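Local coordinates for CCHC-type domain-containing protein (Trypanosoma brucei brucei, PDB 7C45) that binds oligo(U) RNA and is probably a 3'-5' exoribonuclease of the RNase D type that trims guide RNAs, at residues Y14-V19 with L180-L185; C103-E108 with I233-A238. One frame throughout, in Å; residues are numbered along the deposited sequence.

Interaction 1: Y14-V19 with L180-L185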
ATOM      1  N   TYR A  14      -1.883  15.986  -7.261  1.00 18.66           N
ATOM      2  CA  TYR A  14      -0.676  16.429  -6.571  1.00 18.47           C
ATOM      3  C   TYR A  14       0.538  16.258  -7.483  1.00 18.43           C
ATOM      4  O   TYR A  14       0.796  15.142  -7.956  1.00 18.12           O
ATOM      5  CB  TYR A  14      -0.430  15.651  -5.290  1.00 17.90           C
ATOM      6  CG  TYR A  14      -1.337  15.935  -4.106  1.00 17.96           C
ATOM      7  CD1 TYR A  14      -2.383  16.858  -4.177  1.00 18.51           C
ATOM      8  CD2 TYR A  14      -1.139  15.265  -2.907  1.00 17.53           C
ATOM      9  CE1 TYR A  14      -3.192  17.101  -3.071  1.00 18.61           C
ATOM     10  CE2 TYR A  14      -1.931  15.496  -1.816  1.00 19.52           C
ATOM     11  CZ  TYR A  14      -2.964  16.418  -1.897  1.00 18.18           C
ATOM     12  OH  TYR A  14      -3.734  16.634  -0.779  1.00 21.40           O
ATOM     13  N   PRO A  15       1.285  17.317  -7.767  1.00 18.77           N
ATOM     14  CA  PRO A  15       2.509  17.153  -8.550  1.00 18.74           C
ATOM     15  C   PRO A  15       3.590  16.489  -7.713  1.00 18.16           C
ATOM     16  O   PRO A  15       3.568  16.529  -6.490  1.00 17.89           O
ATOM     17  CB  PRO A  15       2.899  18.591  -8.914  1.00 19.32           C
ATOM     18  CG  PRO A  15       2.149  19.471  -7.964  1.00 20.98           C
ATOM     19  CD  PRO A  15       1.144  18.669  -7.202  1.00 19.18           C
ATOM     20  N   TYR A  16       4.535  15.864  -8.392  1.00 18.02           N
ATOM     21  CA  TYR A  16       5.723  15.391  -7.698  1.00 17.57           C
ATOM     22  C   TYR A  16       6.811  16.463  -7.693  1.00 17.81           C
ATOM     23  O   TYR A  16       6.864  17.351  -8.553  1.00 18.32           O
ATOM     24  CB  TYR A  16       6.277  14.107  -8.324  1.00 17.32           C
ATOM     25  CG  TYR A  16       6.839  14.236  -9.716  1.00 17.71           C
ATOM     26  CD1 TYR A  16       8.102  14.772  -9.929  1.00 17.85           C
ATOM     27  CD2 TYR A  16       6.136  13.780 -10.818  1.00 17.98           C
ATOM     28  CE1 TYR A  16       8.626  14.907 -11.208  1.00 18.28           C
ATOM     29  CE2 TYR A  16       6.652  13.907 -12.098  1.00 18.43           C
ATOM     30  CZ  TYR A  16       7.900  14.454 -12.284  1.00 18.57           C
ATOM     31  OH  TYR A  16       8.424  14.580 -13.546  1.00 21.87           O
ATOM     32  N   ARG A  17       7.704  16.336  -6.722  1.00 17.45           N
ATOM     33  CA  ARG A  17       8.856  17.215  -6.568  1.00 18.22           C
ATOM     34  C   ARG A  17      10.058  16.353  -6.231  1.00 17.18           C
ATOM     35  O   ARG A  17      10.054  15.697  -5.193  1.00 16.76           O
ATOM     36  CB  ARG A  17       8.627  18.229  -5.457  1.00 17.70           C
ATOM     37  CG  ARG A  17       9.638  19.334  -5.411  1.00 36.33           C
ATOM     38  CD  ARG A  17       8.950  20.556  -4.837  1.00 44.96           C
ATOM     39  NE  ARG A  17       7.775  20.859  -5.637  1.00 48.08           N
ATOM     40  CZ  ARG A  17       6.693  21.483  -5.183  1.00 38.70           C
ATOM     41  NH1 ARG A  17       5.672  21.705  -6.007  1.00 37.31           N
ATOM     42  NH2 ARG A  17       6.618  21.864  -3.908  1.00 34.44           N
ATOM     43  N   VAL A  18      11.071  16.363  -7.102  1.00 17.33           N
ATOM     44  CA  VAL A  18      12.281  15.580  -6.865  1.00 17.01           C
ATOM     45  C   VAL A  18      13.097  16.231  -5.760  1.00 16.89           C
ATOM     46  O   VAL A  18      13.403  17.426  -5.819  1.00 17.23           O
ATOM     47  CB  VAL A  18      13.114  15.462  -8.150  1.00 17.30           C
ATOM     48  CG1 VAL A  18      14.446  14.751  -7.848  1.00 17.67           C
ATOM     49  CG2 VAL A  18      12.343  14.740  -9.223  1.00 18.68           C
ATOM     50  N   VAL A  19      13.470  15.455  -4.764  1.00 16.47           N
ATOM     51  CA  VAL A  19      14.254  15.959  -3.645  1.00 16.36           C
ATOM     52  C   VAL A  19      15.647  15.355  -3.788  1.00 16.22           C
ATOM     53  O   VAL A  19      15.884  14.204  -3.409  1.00 15.90           O
ATOM     54  CB  VAL A  19      13.601  15.629  -2.294  1.00 16.08           C
ATOM     55  CG1 VAL A  19      14.471  16.102  -1.136  1.00 16.02           C
ATOM     56  CG2 VAL A  19      12.214  16.299  -2.228  1.00 16.31           C
ATOM     57  N   LEU A 180      16.439  10.585 -13.794  1.00 18.40           N
ATOM     58  CA  LEU A 180      15.299   9.731 -14.086  1.00 18.34           C
ATOM     59  C   LEU A 180      14.373  10.444 -15.067  1.00 18.83           C
ATOM     60  O   LEU A 180      14.010  11.604 -14.836  1.00 18.91           O
ATOM     61  CB  LEU A 180      14.558   9.387 -12.804  1.00 17.72           C
ATOM     62  CG  LEU A 180      15.265   8.399 -11.852  1.00 17.27           C
ATOM     63  CD1 LEU A 180      14.668   8.464 -10.457  1.00 16.74           C
ATOM     64  CD2 LEU A 180      15.207   6.973 -12.403  1.00 17.33           C
ATOM     65  N   PRO A 181      13.969   9.799 -16.157  1.00 21.84           N
ATOM     66  CA  PRO A 181      13.012  10.437 -17.067  1.00 24.46           C
ATOM     67  C   PRO A 181      11.720  10.794 -16.347  1.00 23.84           C
ATOM     68  O   PRO A 181      11.355  10.183 -15.340  1.00 18.81           O
ATOM     69  CB  PRO A 181      12.781   9.373 -18.144  1.00 25.62           C
ATOM     70  CG  PRO A 181      13.980   8.520 -18.092  1.00 25.58           C
ATOM     71  CD  PRO A 181      14.359   8.467 -16.641  1.00 27.01           C
ATOM     72  N   ASP A 182      11.033  11.805 -16.875  1.00 19.84           N
ATOM     73  CA  ASP A 182       9.786  12.254 -16.265  1.00 19.64           C
ATOM     74  C   ASP A 182       8.818  11.106 -16.007  1.00 21.48           C
ATOM     75  O   ASP A 182       8.195  11.041 -14.940  1.00 18.80           O
ATOM     76  CB  ASP A 182       9.126  13.309 -17.156  1.00 25.63           C
ATOM     77  CG  ASP A 182       9.990  14.521 -17.341  1.00 40.49           C
ATOM     78  OD1 ASP A 182      10.992  14.635 -16.602  1.00 41.38           O
ATOM     79  OD2 ASP A 182       9.664  15.357 -18.213  1.00 51.76           O
ATOM     80  N   HIS A 183       8.662  10.195 -16.972  1.00 19.55           N
ATOM     81  CA  HIS A 183       7.678   9.141 -16.794  1.00 19.27           C
ATOM     82  C   HIS A 183       8.112   8.118 -15.747  1.00 18.61           C
ATOM     83  O   HIS A 183       7.255   7.463 -15.160  1.00 18.24           O
ATOM     84  CB  HIS A 183       7.367   8.458 -18.131  1.00 25.40           C
ATOM     85  CG  HIS A 183       8.560   7.870 -18.814  1.00 24.81           C
ATOM     86  ND1 HIS A 183       9.452   8.629 -19.538  1.00 31.74           N
ATOM     87  CD2 HIS A 183       8.996   6.593 -18.902  1.00 29.17           C
ATOM     88  CE1 HIS A 183      10.394   7.847 -20.032  1.00 32.83           C
ATOM     89  NE2 HIS A 183      10.142   6.607 -19.658  1.00 28.00           N
ATOM     90  N   PHE A 184       9.417   7.987 -15.481  1.00 18.48           N
ATOM     91  CA  PHE A 184       9.847   7.203 -14.325  1.00 17.88           C
ATOM     92  C   PHE A 184       9.452   7.895 -13.025  1.00 17.44           C
ATOM     93  O   PHE A 184       8.970   7.253 -12.088  1.00 16.99           O
ATOM     94  CB  PHE A 184      11.363   6.995 -14.370  1.00 17.92           C
ATOM     95  CG  PHE A 184      11.814   5.908 -15.296  1.00 23.35           C
ATOM     96  CD1 PHE A 184      11.727   6.052 -16.667  1.00 18.88           C
ATOM     97  CD2 PHE A 184      12.377   4.755 -14.788  1.00 27.49           C
ATOM     98  CE1 PHE A 184      12.159   5.045 -17.510  1.00 26.15           C
ATOM     99  CE2 PHE A 184      12.825   3.754 -15.628  1.00 29.42           C
ATOM    100  CZ  PHE A 184      12.709   3.897 -16.988  1.00 24.71           C
ATOM    101  N   LEU A 185       9.657   9.208 -12.948  1.00 17.62           N
ATOM    102  CA  LEU A 185       9.288   9.938 -11.742  1.00 17.30           C
ATOM    103  C   LEU A 185       7.793   9.845 -11.474  1.00 17.21           C
ATOM    104  O   LEU A 185       7.365   9.636 -10.332  1.00 16.80           O
ATOM    105  CB  LEU A 185       9.734  11.395 -11.883  1.00 17.63           C
ATOM    106  CG  LEU A 185      11.260  11.503 -12.001  1.00 17.68           C
ATOM    107  CD1 LEU A 185      11.697  12.938 -12.357  1.00 18.12           C
ATOM    108  CD2 LEU A 185      11.917  11.056 -10.711  1.00 17.14           C
TER
HETATM  109  O   HOH W   1      10.843  15.860 -14.325  1.00 31.00           O
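Apolar contact between Tyr16 and Val18 on the edge strand 16-19 and Leu185 in the first turn of helix 182-202 makes up most of this interface. Leu185 lays its CB over one face of the Tyr16 ring, 3.9 Å from the ring centroid and 23° off the normal, a CH-pi contact. The methylene sits toward the rim rather than over the middle, on the hydroxyl side of the ring, with CB 3.6 Å from Tyr16 CZ. Tyr16 holds CG between its backbone N and carbonyl carbon (chi1 67°), which carries the ring out from the strand to the start of the helix; the two side chains cross at about a right angle. Further along the strand, Val18 meets the branched end of the same leucine through one branch, CG2, which lies 3.7 Å from Leu185 CD1 and a little farther from CD2. One leucine therefore serves both residues: CB covers the tyrosine, CD1 touches both the ring atom CE1 and the valine, and CD2 reaches the valine.

The polar part runs through water. A single molecule lies at the edge of the Tyr16 ring, in its plane, 2.8 Å from Tyr16 OH, and donates to Asp182 OD1 at 2.6 Å. This bridge joins the phenol to a carboxylate in the helix's first turn, although Tyr16 OH and Asp182 OD1 are themselves 4.0 Å apart.

Around this contact, Leu72 of the neighbouring strand 70-74 touches both Tyr16 and Leu185, while Glu186 and Ala189 continue the helical surface beside the tyrosine. The arrangement is that of a helix packed on an outermost strand of the mixed sheet in the RNase H-like 3'-5' exonuclease fold; the same helix carries Asp191, a calcium ligand of the active site.

Interaction 2: C103-E108 with I233-A238. With nucleotides of chain B.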
ATOM      1  N   CYS A 103       4.112  -3.231   3.664  1.00 13.80           N
ATOM      2  CA  CYS A 103       5.295  -2.611   4.259  1.00 13.81           C
ATOM      3  C   CYS A 103       6.484  -3.555   4.353  1.00 13.86           C
ATOM      4  O   CYS A 103       7.570  -3.124   4.742  1.00 13.89           O
ATOM      5  CB  CYS A 103       4.986  -2.107   5.674  1.00 14.83           C
ATOM      6  SG  CYS A 103       4.628  -3.371   6.906  1.00 15.24           S
ATOM      7  N   ARG A 104       6.319  -4.824   3.998  1.00 13.91           N
ATOM      8  CA  ARG A 104       7.280  -5.829   4.453  1.00 14.05           C
ATOM      9  C   ARG A 104       8.667  -5.589   3.873  1.00 14.08           C
ATOM     10  O   ARG A 104       9.650  -5.445   4.607  1.00 14.15           O
ATOM     11  CB  ARG A 104       6.778  -7.224   4.086  1.00 14.16           C
ATOM     12  CG  ARG A 104       5.595  -7.669   4.944  1.00 14.20           C
ATOM     13  CD  ARG A 104       5.017  -8.992   4.409  1.00 14.31           C
ATOM     14  NE  ARG A 104       4.618  -8.828   3.035  1.00 14.22           N
ATOM     15  CZ  ARG A 104       4.231  -9.823   2.247  1.00 14.32           C
ATOM     16  NH1 ARG A 104       4.152 -11.066   2.728  1.00 14.52           N
ATOM     17  NH2 ARG A 104       3.919  -9.560   0.986  1.00 14.28           N
ATOM     18  N   ARG A 105       8.763  -5.611   2.552  1.00 14.07           N
ATOM     19  CA  ARG A 105      10.045  -5.363   1.890  1.00 14.74           C
ATOM     20  C   ARG A 105      10.558  -3.950   2.170  1.00 14.04           C
ATOM     21  O   ARG A 105      11.771  -3.739   2.309  1.00 14.10           O
ATOM     22  CB  ARG A 105       9.899  -5.576   0.381  1.00 14.21           C
ATOM     23  CG  ARG A 105      10.567  -6.785  -0.180  1.00 21.65           C
ATOM     24  CD  ARG A 105      10.099  -8.019   0.513  1.00 16.27           C
ATOM     25  NE  ARG A 105      11.095  -8.548   1.445  1.00 17.33           N
ATOM     26  CZ  ARG A 105      10.855  -9.603   2.208  1.00 15.55           C
ATOM     27  NH1 ARG A 105      11.771 -10.060   3.052  1.00 15.19           N
ATOM     28  NH2 ARG A 105       9.675 -10.208   2.112  1.00 15.60           N
ATOM     29  N   ASP A 106       9.656  -2.971   2.230  1.00 13.91           N
ATOM     30  CA  ASP A 106      10.058  -1.586   2.483  1.00 13.86           C
ATOM     31  C   ASP A 106      10.740  -1.455   3.828  1.00 13.90           C
ATOM     32  O   ASP A 106      11.806  -0.837   3.946  1.00 13.93           O
ATOM     33  CB  ASP A 106       8.841  -0.660   2.449  1.00 13.79           C
ATOM     34  CG  ASP A 106       8.285  -0.482   1.055  1.00 17.56           C
ATOM     35  OD1 ASP A 106       8.941  -0.912   0.093  1.00 18.05           O
ATOM     36  OD2 ASP A 106       7.202   0.121   0.940  1.00 23.16           O
ATOM     37  N   VAL A 107      10.122  -2.034   4.858  1.00 13.93           N
ATOM     38  CA  VAL A 107      10.630  -1.916   6.212  1.00 14.04           C
ATOM     39  C   VAL A 107      11.942  -2.673   6.347  1.00 14.16           C
ATOM     40  O   VAL A 107      12.885  -2.208   7.015  1.00 14.25           O
ATOM     41  CB  VAL A 107       9.537  -2.414   7.175  1.00 18.79           C
ATOM     42  CG1 VAL A 107      10.105  -2.975   8.439  1.00 21.68           C
ATOM     43  CG2 VAL A 107       8.533  -1.283   7.409  1.00 14.07           C
ATOM     44  N   GLU A 108      12.048  -3.821   5.664  1.00 14.21           N
ATOM     45  CA  GLU A 108      13.305  -4.541   5.628  1.00 14.39           C
ATOM     46  C   GLU A 108      14.400  -3.683   5.022  1.00 14.36           C
ATOM     47  O   GLU A 108      15.512  -3.651   5.539  1.00 14.50           O
ATOM     48  CB  GLU A 108      13.156  -5.830   4.828  1.00 14.50           C
ATOM     49  CG  GLU A 108      14.447  -6.617   4.706  1.00 14.75           C
ATOM     50  CD  GLU A 108      14.240  -7.867   3.902  1.00 14.91           C
ATOM     51  OE1 GLU A 108      13.661  -7.756   2.811  1.00 18.34           O
ATOM     52  OE2 GLU A 108      14.619  -8.958   4.371  1.00 17.34           O
ATOM     53  N   ILE A 233      15.244 -13.903   7.585  1.00 16.75           N
ATOM     54  CA  ILE A 233      15.515 -15.303   7.278  1.00 22.71           C
ATOM     55  C   ILE A 233      14.228 -16.017   6.898  1.00 21.00           C
ATOM     56  O   ILE A 233      14.089 -16.547   5.794  1.00 30.69           O
ATOM     57  CB  ILE A 233      16.200 -15.983   8.479  1.00 30.78           C
ATOM     58  CG1 ILE A 233      17.598 -15.410   8.699  1.00 36.17           C
ATOM     59  CG2 ILE A 233      16.283 -17.502   8.289  1.00 30.13           C
ATOM     60  CD1 ILE A 233      18.556 -15.741   7.587  1.00 41.89           C
ATOM     61  N   THR A 234      13.259 -16.006   7.803  1.00 17.09           N
ATOM     62  CA  THR A 234      12.017 -16.752   7.674  1.00 19.67           C
ATOM     63  C   THR A 234      10.891 -15.748   7.514  1.00 21.16           C
ATOM     64  O   THR A 234      10.733 -14.866   8.356  1.00 17.42           O
ATOM     65  CB  THR A 234      11.795 -17.613   8.914  1.00 18.90           C
ATOM     66  OG1 THR A 234      12.842 -18.571   8.998  1.00 22.59           O
ATOM     67  CG2 THR A 234      10.452 -18.321   8.878  1.00 17.56           C
ATOM     68  N   GLU A 235      10.135 -15.865   6.432  1.00 16.42           N
ATOM     69  CA  GLU A 235       9.032 -14.945   6.198  1.00 17.30           C
ATOM     70  C   GLU A 235       7.921 -15.121   7.232  1.00 16.02           C
ATOM     71  O   GLU A 235       7.710 -16.203   7.772  1.00 16.36           O
ATOM     72  CB  GLU A 235       8.468 -15.164   4.802  1.00 15.88           C
ATOM     73  CG  GLU A 235       9.422 -14.754   3.699  1.00 15.84           C
ATOM     74  CD  GLU A 235       9.706 -13.258   3.709  1.00 15.49           C
ATOM     75  OE1 GLU A 235       8.754 -12.472   3.551  1.00 21.20           O
ATOM     76  OE2 GLU A 235      10.880 -12.870   3.833  1.00 21.32           O
ATOM     77  N   ALA A 236       7.178 -14.040   7.479  1.00 15.70           N
ATOM     78  CA  ALA A 236       6.076 -14.123   8.432  1.00 15.75           C
ATOM     79  C   ALA A 236       4.843 -14.750   7.810  1.00 15.71           C
ATOM     80  O   ALA A 236       3.996 -15.287   8.529  1.00 15.89           O
ATOM     81  CB  ALA A 236       5.726 -12.728   8.962  1.00 15.50           C
ATOM     82  N   ASP A 237       4.722 -14.672   6.493  1.00 15.52           N
ATOM     83  CA  ASP A 237       3.583 -15.201   5.768  1.00 15.48           C
ATOM     84  C   ASP A 237       4.003 -16.444   4.996  1.00 15.76           C
ATOM     85  O   ASP A 237       5.117 -16.510   4.475  1.00 17.89           O
ATOM     86  CB  ASP A 237       3.018 -14.136   4.827  1.00 15.13           C
ATOM     87  CG  ASP A 237       2.600 -12.866   5.575  1.00 14.91           C
ATOM     88  OD1 ASP A 237       1.989 -12.972   6.667  1.00 15.02           O
ATOM     89  OD2 ASP A 237       2.896 -11.779   5.057  1.00 14.68           O
ATOM     90  N   ALA A 238       3.107 -17.436   4.931  1.00 18.54           N
ATOM     91  CA  ALA A 238       3.491 -18.724   4.344  1.00 21.13           C
ATOM     92  C   ALA A 238       3.794 -18.614   2.848  1.00 17.42           C
ATOM     93  O   ALA A 238       4.592 -19.405   2.324  1.00 18.77           O
ATOM     94  CB  ALA A 238       2.397 -19.758   4.594  1.00 20.88           C
TER
ATOM     95  P     U B   8      -0.348 -10.466  -6.964  1.00 24.78           P
ATOM     96  OP1   U B   8       0.495 -11.612  -7.367  1.00 41.08           O
ATOM     97  OP2   U B   8      -1.808 -10.690  -6.817  1.00 22.02           O
ATOM     98  O5'   U B   8       0.308  -9.880  -5.649  1.00 24.26           O
ATOM     99  C5'   U B   8      -0.481  -9.274  -4.646  1.00 17.80           C
ATOM    100  C4'   U B   8       0.392  -8.732  -3.554  1.00 14.41           C
ATOM    101  O4'   U B   8       1.163  -9.807  -2.969  1.00 14.48           O
ATOM    102  C3'   U B   8       1.436  -7.709  -3.964  1.00 16.00           C
ATOM    103  O3'   U B   8       0.883  -6.416  -4.084  1.00 17.03           O
ATOM    104  C2'   U B   8       2.463  -7.827  -2.847  1.00 19.22           C
ATOM    105  O2'   U B   8       2.011  -7.158  -1.672  1.00 14.11           O
ATOM    106  C1'   U B   8       2.423  -9.331  -2.571  1.00 14.42           C
ATOM    107  N1    U B   8       3.437 -10.093  -3.339  1.00 14.66           N
ATOM    108  C2    U B   8       4.713 -10.124  -2.843  1.00 16.46           C
ATOM    109  O2    U B   8       5.032  -9.510  -1.845  1.00 19.90           O
ATOM    110  N3    U B   8       5.600 -10.875  -3.587  1.00 16.26           N
ATOM    111  C4    U B   8       5.279 -11.594  -4.727  1.00 26.27           C
ATOM    112  O4    U B   8       6.150 -12.245  -5.311  1.00 32.60           O
ATOM    113  C5    U B   8       3.915 -11.524  -5.150  1.00 25.53           C
ATOM    114  C6    U B   8       3.052 -10.791  -4.447  1.00 22.00           C
ATOM    115  P     U B   9       1.523  -5.345  -5.097  1.00 17.59           P
ATOM    116  OP1   U B   9       0.661  -4.141  -5.009  1.00 17.21           O
ATOM    117  OP2   U B   9       1.698  -6.042  -6.393  1.00 20.40           O
ATOM    118  O5'   U B   9       2.968  -5.086  -4.486  1.00 16.37           O
ATOM    119  C5'   U B   9       3.195  -4.106  -3.478  1.00 18.74           C
ATOM    120  C4'   U B   9       4.629  -4.069  -2.980  1.00 21.34           C
ATOM    121  O4'   U B   9       5.093  -5.382  -2.593  1.00 16.96           O
ATOM    122  C3'   U B   9       5.699  -3.579  -3.942  1.00 14.28           C
ATOM    123  O3'   U B   9       5.710  -2.179  -4.077  1.00 19.76           O
ATOM    124  C2'   U B   9       6.977  -4.143  -3.334  1.00 26.19           C
ATOM    125  O2'   U B   9       7.422  -3.368  -2.227  1.00 22.93           O
ATOM    126  C1'   U B   9       6.484  -5.486  -2.808  1.00 14.26           C
ATOM    127  N1    U B   9       6.732  -6.573  -3.771  1.00 16.03           N
ATOM    128  C2    U B   9       8.034  -7.061  -3.893  1.00 24.46           C
ATOM    129  O2    U B   9       8.981  -6.648  -3.255  1.00 27.78           O
ATOM    130  N3    U B   9       8.202  -8.068  -4.805  1.00 33.45           N
ATOM    131  C4    U B   9       7.222  -8.627  -5.599  1.00 37.39           C
ATOM    132  O4    U B   9       7.532  -9.528  -6.376  1.00 36.34           O
ATOM    133  C5    U B   9       5.912  -8.068  -5.421  1.00 29.23           C
ATOM    134  C6    U B   9       5.710  -7.082  -4.535  1.00 19.04           C
TER
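Arg104 and Arg105, at the start of helix 104-114 in the RNase H-like exonuclease fold, form salt bridges with Asp237 and Glu235 of the loop 233-238. Arg105 meets Glu235 end-on: NH2 reaches Glu235 OE1 at 2.8 Å in a nearly straight bond (168°), with OE1 in the guanidinium plane, and NH1 bonds to the syn lone pair of Glu235 OE2 at 3.0 Å. The two flat groups are nevertheless turned 40° apart. Arg104 makes a weaker, bent bond, with NH1 2.7 Å from Asp237 OD2 and an angle at the hydrogen of 120°.

Behind this first shell, Glu108, one helical turn on, fixes the rotation of the Arg105 guanidinium. Its OE1 accepts from both NE and NH1 of Arg105, side-on and from one face of the carboxylate, so that the arginine lies between two glutamates in a salt-bridge network. The bends of the Arg105 chain at chi2 and chi3 bring its end across to the loop. Tyr226 OH holds Glu235 OE1, and Tyr222 OH holds Asp237 OD1, both from helix 212-226; Arg141 is a second cationic partner of Asp237. Asp102 pairs in turn with Arg104 NH2.

The arginines also border the bound RNA, close to Asp106, which binds manganese in another structure of this protein. Arg105 CG lies 3.5 Å from O2 of U9 of chain B, whereas Arg104 points its NH2 at the base of the preceding nucleotide, 3.0 Å from O2 of U8 of chain B.

From the N terminus, the chain first passes through strand 16-19, one half of interaction 1, and then through most of the exonuclease sheet before reaching helix 104-114, where interaction 2 begins. Interaction 1 closes at the start of helix 182-202, some 160 residues after it opened; interaction 2 closes later, in the loop between helices 212-226 and 245-251. The two loops thus cross, since 103-108 falls between the segments of interaction 1 and 180-185 between those of interaction 2. The centres of the two contacts are about 28 Å apart. One ties an edge strand to helix 182-202, the other ties helix 104-114 to the loop after helix 212-226, beside the RNA.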